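Local coordinates for insecticidal crystal protein Cry7Cal (Bacillus thuringiensis, PDB 5ZI1) that acts as an insecticidal delta-endotoxin against locusts, probably by binding receptors of the insect gut and forming pores in its membrane, at residues W271-S277 with I438-T442; V211-Y215 with F279-E283. One frame throughout, in Å; residues are numbered along the deposited sequence.

Contact 1. Residues W271-S277 with I438-T442; sequences WYGAASS and IFKET
W271 overlaps I438 at the far rim of its six-membered ring, where CZ3 of W271 lies 3.9 Å from CG2 of I438, the two side chains crossing at about a right angle. That methyl group is shared: the CB of A275, which sits in the plane of the indole at its edge, approaches the same CG2 of I438 to 3.8 Å. Beside this apolar patch the backbones join through a single bridge pairing A275 with K440. Its two bonds run in opposite senses: N of E441 reaches O of A274 at 2.8 Å, and N of S276 reaches O of F439 at 2.9 Å. CB of S276 also packs 3.9 Å from CD1 of F439, while its OG turns to the backbone N of E278. At the exposed end, an extended E441 (CG anti to the backbone N, chi1 -176°) carries its carboxylate to S277, whose OG makes only a weak 3.5 Å bond to OE1 of E441. The 3-10 turn 272-274, held by bonds from A274 N to W271 O and from A275 N to Y272 O, thus runs into an isolated beta bridge, antiparallel in its bond pattern, joining two loops of the beta-rich second domain of a three-domain Cry toxin.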
loop_
_atom_site.group_PDB
_atom_site.type_symbol
_atom_site.label_atom_id
_atom_site.label_comp_id
_atom_site.label_asym_id
_atom_site.label_seq_id
_atom_site.Cartn_x
_atom_site.Cartn_y
_atom_site.Cartn_z
ATOM N N TRP A 271 -22.941 14.675 -8.935
ATOM C CA TRP A 271 -21.906 15.255 -9.779
ATOM C C TRP A 271 -21.557 14.372 -10.986
ATOM O O TRP A 271 -21.011 14.901 -11.962
ATOM C CB TRP A 271 -20.645 15.549 -8.945
ATOM C CG TRP A 271 -19.935 14.308 -8.429
ATOM C CD1 TRP A 271 -20.066 13.741 -7.191
ATOM C CD2 TRP A 271 -19.005 13.478 -9.148
ATOM N NE1 TRP A 271 -19.279 12.621 -7.093
ATOM C CE2 TRP A 271 -18.614 12.438 -8.279
ATOM C CE3 TRP A 271 -18.457 13.523 -10.434
ATOM C CZ2 TRP A 271 -17.694 11.449 -8.656
ATOM C CZ3 TRP A 271 -17.536 12.537 -10.807
ATOM C CH2 TRP A 271 -17.173 11.519 -9.923
ATOM N N TYR A 272 -21.886 13.071 -10.963
ATOM C CA TYR A 272 -21.362 12.142 -11.979
ATOM C C TYR A 272 -21.615 12.631 -13.404
ATOM O O TYR A 272 -20.696 12.651 -14.235
ATOM C CB TYR A 272 -21.954 10.741 -11.812
ATOM C CG TYR A 272 -21.856 10.161 -10.425
ATOM C CD1 TYR A 272 -20.630 10.013 -9.796
ATOM C CD2 TYR A 272 -23.002 9.741 -9.749
ATOM C CE1 TYR A 272 -20.549 9.470 -8.523
ATOM C CE2 TYR A 272 -22.931 9.202 -8.476
ATOM C CZ TYR A 272 -21.700 9.069 -7.873
ATOM O OH TYR A 272 -21.625 8.539 -6.609
ATOM N N GLY A 273 -22.854 13.048 -13.704
ATOM C CA GLY A 273 -23.183 13.518 -15.040
ATOM C C GLY A 273 -22.329 14.672 -15.524
ATOM O O GLY A 273 -22.218 14.882 -16.734
ATOM N N ALA A 274 -21.705 15.420 -14.606
ATOM C CA ALA A 274 -20.845 16.536 -14.988
ATOM C C ALA A 274 -19.416 16.120 -15.324
ATOM O O ALA A 274 -18.703 16.892 -15.977
ATOM C CB ALA A 274 -20.818 17.583 -13.870
ATOM N N ALA A 275 -18.984 14.929 -14.915
ATOM C CA ALA A 275 -17.645 14.465 -15.260
ATOM C C ALA A 275 -17.521 14.183 -16.756
ATOM O O ALA A 275 -18.515 14.046 -17.477
ATOM C CB ALA A 275 -17.287 13.203 -14.478
ATOM N N SER A 276 -16.267 14.109 -17.216
ATOM C CA SER A 276 -15.959 13.735 -18.593
ATOM C C SER A 276 -16.674 12.450 -18.989
ATOM O O SER A 276 -16.977 11.599 -18.153
ATOM C CB SER A 276 -14.451 13.520 -18.775
ATOM O OG SER A 276 -14.178 13.091 -20.092
ATOM N N SER A 277 -16.944 12.316 -20.282
ATOM C CA SER A 277 -17.514 11.084 -20.802
ATOM C C SER A 277 -16.439 10.067 -21.163
ATOM O O SER A 277 -16.770 8.929 -21.500
ATOM C CB SER A 277 -18.406 11.376 -22.018
ATOM O OG SER A 277 -17.663 11.969 -23.073
ATOM N N ILE A 438 -11.511 16.065 -10.506
ATOM C CA ILE A 438 -12.268 15.351 -11.516
ATOM C C ILE A 438 -12.269 16.180 -12.788
ATOM O O ILE A 438 -12.648 17.358 -12.769
ATOM C CB ILE A 438 -13.701 15.090 -11.031
ATOM C CG1 ILE A 438 -13.713 14.016 -9.954
ATOM C CG2 ILE A 438 -14.581 14.672 -12.181
ATOM C CD1 ILE A 438 -13.189 12.642 -10.452
ATOM N N PHE A 439 -11.849 15.562 -13.894
ATOM C CA PHE A 439 -11.954 16.177 -15.210
ATOM C C PHE A 439 -13.423 16.410 -15.549
ATOM O O PHE A 439 -14.189 15.460 -15.727
ATOM C CB PHE A 439 -11.307 15.268 -16.258
ATOM C CG PHE A 439 -10.990 15.961 -17.548
ATOM C CD1 PHE A 439 -11.997 16.530 -18.316
ATOM C CD2 PHE A 439 -9.676 16.035 -18.004
ATOM C CE1 PHE A 439 -11.710 17.188 -19.507
ATOM C CE2 PHE A 439 -9.372 16.672 -19.205
ATOM C CZ PHE A 439 -10.393 17.251 -19.959
ATOM N N LYS A 440 -13.815 17.666 -15.670
ATOM C CA LYS A 440 -15.218 18.001 -15.851
ATOM C C LYS A 440 -15.532 18.170 -17.334
ATOM O O LYS A 440 -14.714 18.683 -18.107
ATOM C CB LYS A 440 -15.574 19.269 -15.064
ATOM C CG LYS A 440 -16.649 19.061 -13.991
ATOM C CD LYS A 440 -16.599 20.080 -12.838
ATOM C CE LYS A 440 -16.483 21.497 -13.339
ATOM N NZ LYS A 440 -15.044 21.874 -13.533
ATOM N N GLU A 441 -16.715 17.705 -17.728
ATOM C CA GLU A 441 -17.202 17.869 -19.091
ATOM C C GLU A 441 -17.973 19.165 -19.271
ATOM O O GLU A 441 -17.995 19.712 -20.380
ATOM C CB GLU A 441 -18.106 16.694 -19.478
ATOM C CG GLU A 441 -18.611 16.704 -20.918
ATOM C CD GLU A 441 -19.317 15.388 -21.296
ATOM O OE1 GLU A 441 -19.268 14.977 -22.482
ATOM O OE2 GLU A 441 -19.929 14.749 -20.402
ATOM N N THR A 442 -18.591 19.675 -18.207
ATOM C CA THR A 442 -19.386 20.890 -18.317
ATOM C C THR A 442 -19.357 21.680 -17.007
ATOM O O THR A 442 -19.092 21.139 -15.929
ATOM C CB THR A 442 -20.832 20.554 -18.696
ATOM O OG1 THR A 442 -21.464 21.711 -19.249
ATOM C CG2 THR A 442 -21.608 20.100 -17.479
#

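Contact 2. Residues V211-Y215 with F279-E283; sequences VWENY and FVLIE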
loop_
_atom_site.group_PDB
_atom_site.type_symbol
_atom_site.label_atom_id
_atom_site.label_comp_id
_atom_site.label_asym_id
_atom_site.label_seq_id
_atom_site.Cartn_x
_atom_site.Cartn_y
_atom_site.Cartn_z
ATOM N N VAL A 211 -18.709 5.570 -13.046
ATOM C CA VAL A 211 -17.951 4.379 -13.390
ATOM C C VAL A 211 -16.538 4.508 -12.856
ATOM O O VAL A 211 -16.001 3.575 -12.250
ATOM C CB VAL A 211 -17.978 4.137 -14.907
ATOM C CG1 VAL A 211 -16.812 3.260 -15.323
ATOM C CG2 VAL A 211 -19.278 3.475 -15.299
ATOM N N TRP A 212 -15.945 5.694 -13.003
ATOM C CA TRP A 212 -14.639 5.936 -12.408
ATOM C C TRP A 212 -14.673 5.783 -10.894
ATOM O O TRP A 212 -13.786 5.155 -10.307
ATOM C CB TRP A 212 -14.127 7.319 -12.770
ATOM C CG TRP A 212 -12.722 7.419 -12.381
ATOM C CD1 TRP A 212 -11.646 6.953 -13.083
ATOM C CD2 TRP A 212 -12.205 7.981 -11.175
ATOM N NE1 TRP A 212 -10.487 7.210 -12.399
ATOM C CE2 TRP A 212 -10.797 7.831 -11.219
ATOM C CE3 TRP A 212 -12.788 8.596 -10.066
ATOM C CZ2 TRP A 212 -9.970 8.276 -10.201
ATOM C CZ3 TRP A 212 -11.965 9.041 -9.059
ATOM C CH2 TRP A 212 -10.570 8.881 -9.129
ATOM N N GLU A 213 -15.692 6.343 -10.241
ATOM C CA GLU A 213 -15.747 6.268 -8.786
ATOM C C GLU A 213 -15.735 4.822 -8.306
ATOM O O GLU A 213 -14.996 4.472 -7.382
ATOM C CB GLU A 213 -16.981 7.003 -8.270
ATOM C CG GLU A 213 -17.135 6.941 -6.768
ATOM C CD GLU A 213 -18.049 8.057 -6.239
ATOM O OE1 GLU A 213 -17.689 9.252 -6.350
ATOM O OE2 GLU A 213 -19.140 7.741 -5.731
ATOM N N ASN A 214 -16.557 3.967 -8.922
ATOM C CA ASN A 214 -16.600 2.563 -8.524
ATOM C C ASN A 214 -15.273 1.879 -8.824
ATOM O O ASN A 214 -14.824 1.013 -8.069
ATOM C CB ASN A 214 -17.730 1.831 -9.244
ATOM C CG ASN A 214 -19.123 2.321 -8.837
ATOM O OD1 ASN A 214 -19.312 2.918 -7.772
ATOM N ND2 ASN A 214 -20.108 2.051 -9.692
ATOM N N TYR A 215 -14.650 2.256 -9.933
ATOM C CA TYR A 215 -13.336 1.750 -10.281
ATOM C C TYR A 215 -12.308 2.170 -9.233
ATOM O O TYR A 215 -11.553 1.342 -8.715
ATOM C CB TYR A 215 -12.980 2.279 -11.663
ATOM C CG TYR A 215 -11.583 1.964 -12.154
ATOM C CD1 TYR A 215 -10.504 2.773 -11.805
ATOM C CD2 TYR A 215 -11.359 0.892 -13.024
ATOM C CE1 TYR A 215 -9.255 2.526 -12.287
ATOM C CE2 TYR A 215 -10.087 0.621 -13.509
ATOM C CZ TYR A 215 -9.045 1.435 -13.138
ATOM O OH TYR A 215 -7.786 1.178 -13.615
ATOM N N PHE A 279 -13.228 7.812 -19.901
ATOM C CA PHE A 279 -12.625 7.267 -18.690
ATOM C C PHE A 279 -11.178 7.729 -18.539
ATOM O O PHE A 279 -10.763 8.166 -17.457
ATOM C CB PHE A 279 -12.720 5.740 -18.727
ATOM C CG PHE A 279 -12.229 5.059 -17.487
ATOM C CD1 PHE A 279 -10.867 4.795 -17.309
ATOM C CD2 PHE A 279 -13.122 4.642 -16.516
ATOM C CE1 PHE A 279 -10.409 4.160 -16.168
ATOM C CE2 PHE A 279 -12.672 4.002 -15.378
ATOM C CZ PHE A 279 -11.312 3.755 -15.207
ATOM N N VAL A 280 -10.397 7.656 -19.622
ATOM C CA VAL A 280 -8.966 7.954 -19.524
ATOM C C VAL A 280 -8.730 9.400 -19.088
ATOM O O VAL A 280 -7.729 9.699 -18.420
ATOM C CB VAL A 280 -8.263 7.642 -20.860
ATOM C CG1 VAL A 280 -8.695 8.610 -21.944
ATOM C CG2 VAL A 280 -6.754 7.652 -20.692
ATOM N N LEU A 281 -9.636 10.315 -19.445
ATOM C CA LEU A 281 -9.472 11.707 -19.036
ATOM C C LEU A 281 -9.641 11.851 -17.529
ATOM O O LEU A 281 -8.820 12.487 -16.859
ATOM C CB LEU A 281 -10.455 12.598 -19.785
ATOM C CG LEU A 281 -10.153 12.673 -21.280
ATOM C CD1 LEU A 281 -11.068 13.691 -21.969
ATOM C CD2 LEU A 281 -8.694 12.994 -21.520
ATOM N N ILE A 282 -10.677 11.227 -16.973
ATOM C CA ILE A 282 -10.862 11.246 -15.528
ATOM C C ILE A 282 -9.652 10.643 -14.829
ATOM O O ILE A 282 -9.082 11.240 -13.908
ATOM C CB ILE A 282 -12.150 10.501 -15.151
ATOM C CG1 ILE A 282 -13.335 11.057 -15.947
ATOM C CG2 ILE A 282 -12.366 10.605 -13.660
ATOM C CD1 ILE A 282 -14.679 10.377 -15.633
ATOM N N GLU A 283 -9.262 9.430 -15.245
ATOM C CA GLU A 283 -8.151 8.735 -14.604
ATOM C C GLU A 283 -6.882 9.579 -14.640
ATOM O O GLU A 283 -6.194 9.721 -13.623
ATOM C CB GLU A 283 -7.931 7.364 -15.268
ATOM C CG GLU A 283 -6.691 6.574 -14.780
ATOM C CD GLU A 283 -6.849 5.963 -13.384
ATOM O OE1 GLU A 283 -7.866 6.243 -12.718
ATOM O OE2 GLU A 283 -5.950 5.196 -12.942
HETATM O O HOH W 1 -5.843 2.899 -14.082
#
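W212 reaches from helix 208-227 across to helix 279-286, and I282, F279 and E283 meet it in turn. CB lies 3.8 Å from CG2 of I282. The same methyl then rides over one face of the indole, 3.5 Å from CG of W212 and close to CD2, in a CH-pi contact over the five-membered ring (3.6 Å to its centroid). CD1 meets an aromatic partner, F279: it stands over one face of that ring, 3.9 Å from CZ of F279, with the ring planes oblique at 54°. NE1 donates to OE1 of E283 over 2.8 Å at 160°; the acceptor lies close to the indole plane and is met nearly along its C-O axis, the E283 chain being bent at chi2. On the benzo ring, CE3 still grazes CG2 of I282, while CZ2 approaches OE1 of E283.

F279 meanwhile presents its edge to Y215, CZ of F279 lying over the middle of the phenol ring in an edge-to-face pair with centroids 4.8 Å apart. W212, Y215 and F279 therefore form one aromatic cluster, bordered by a carboxylate whose two oxygens are both engaged: OE1 by the indole, OE2 by a salt bridge to R219 and by a water that also bonds OH of Y215.

The short helical segments cross at -54° with their axes 10.6 Å apart, a spacing filled by these large side chains. Helix 169-202 adds L198, L201 and K202 against Y215, and P257 from a loop packs on W212, so helix 279-286 of the second domain is seated against the N-terminal helical domain.

How the contacts relate
Contact 2 is the more buried, with none of its touching residues exposed, whereas contact 1 runs from a buried apolar end at W271 and I438 to an exposed one at E441 and S277. Their centres lie about 10 Å apart and they are continuous: OH of Y272 makes a probable hydrogen bond to OE2 of E213, and CD1 of I282 packs against O of S276, with a single residue, E278, between 271-277 and helix 279-286. The chemistry follows the place: contact 1 ties two loops of one domain mainly by backbone bonds, while contact 2 joins helices of two domains mainly through side chains: an aromatic cluster, aliphatic packing from I282, an indole-carboxylate hydrogen bond and a bridging water.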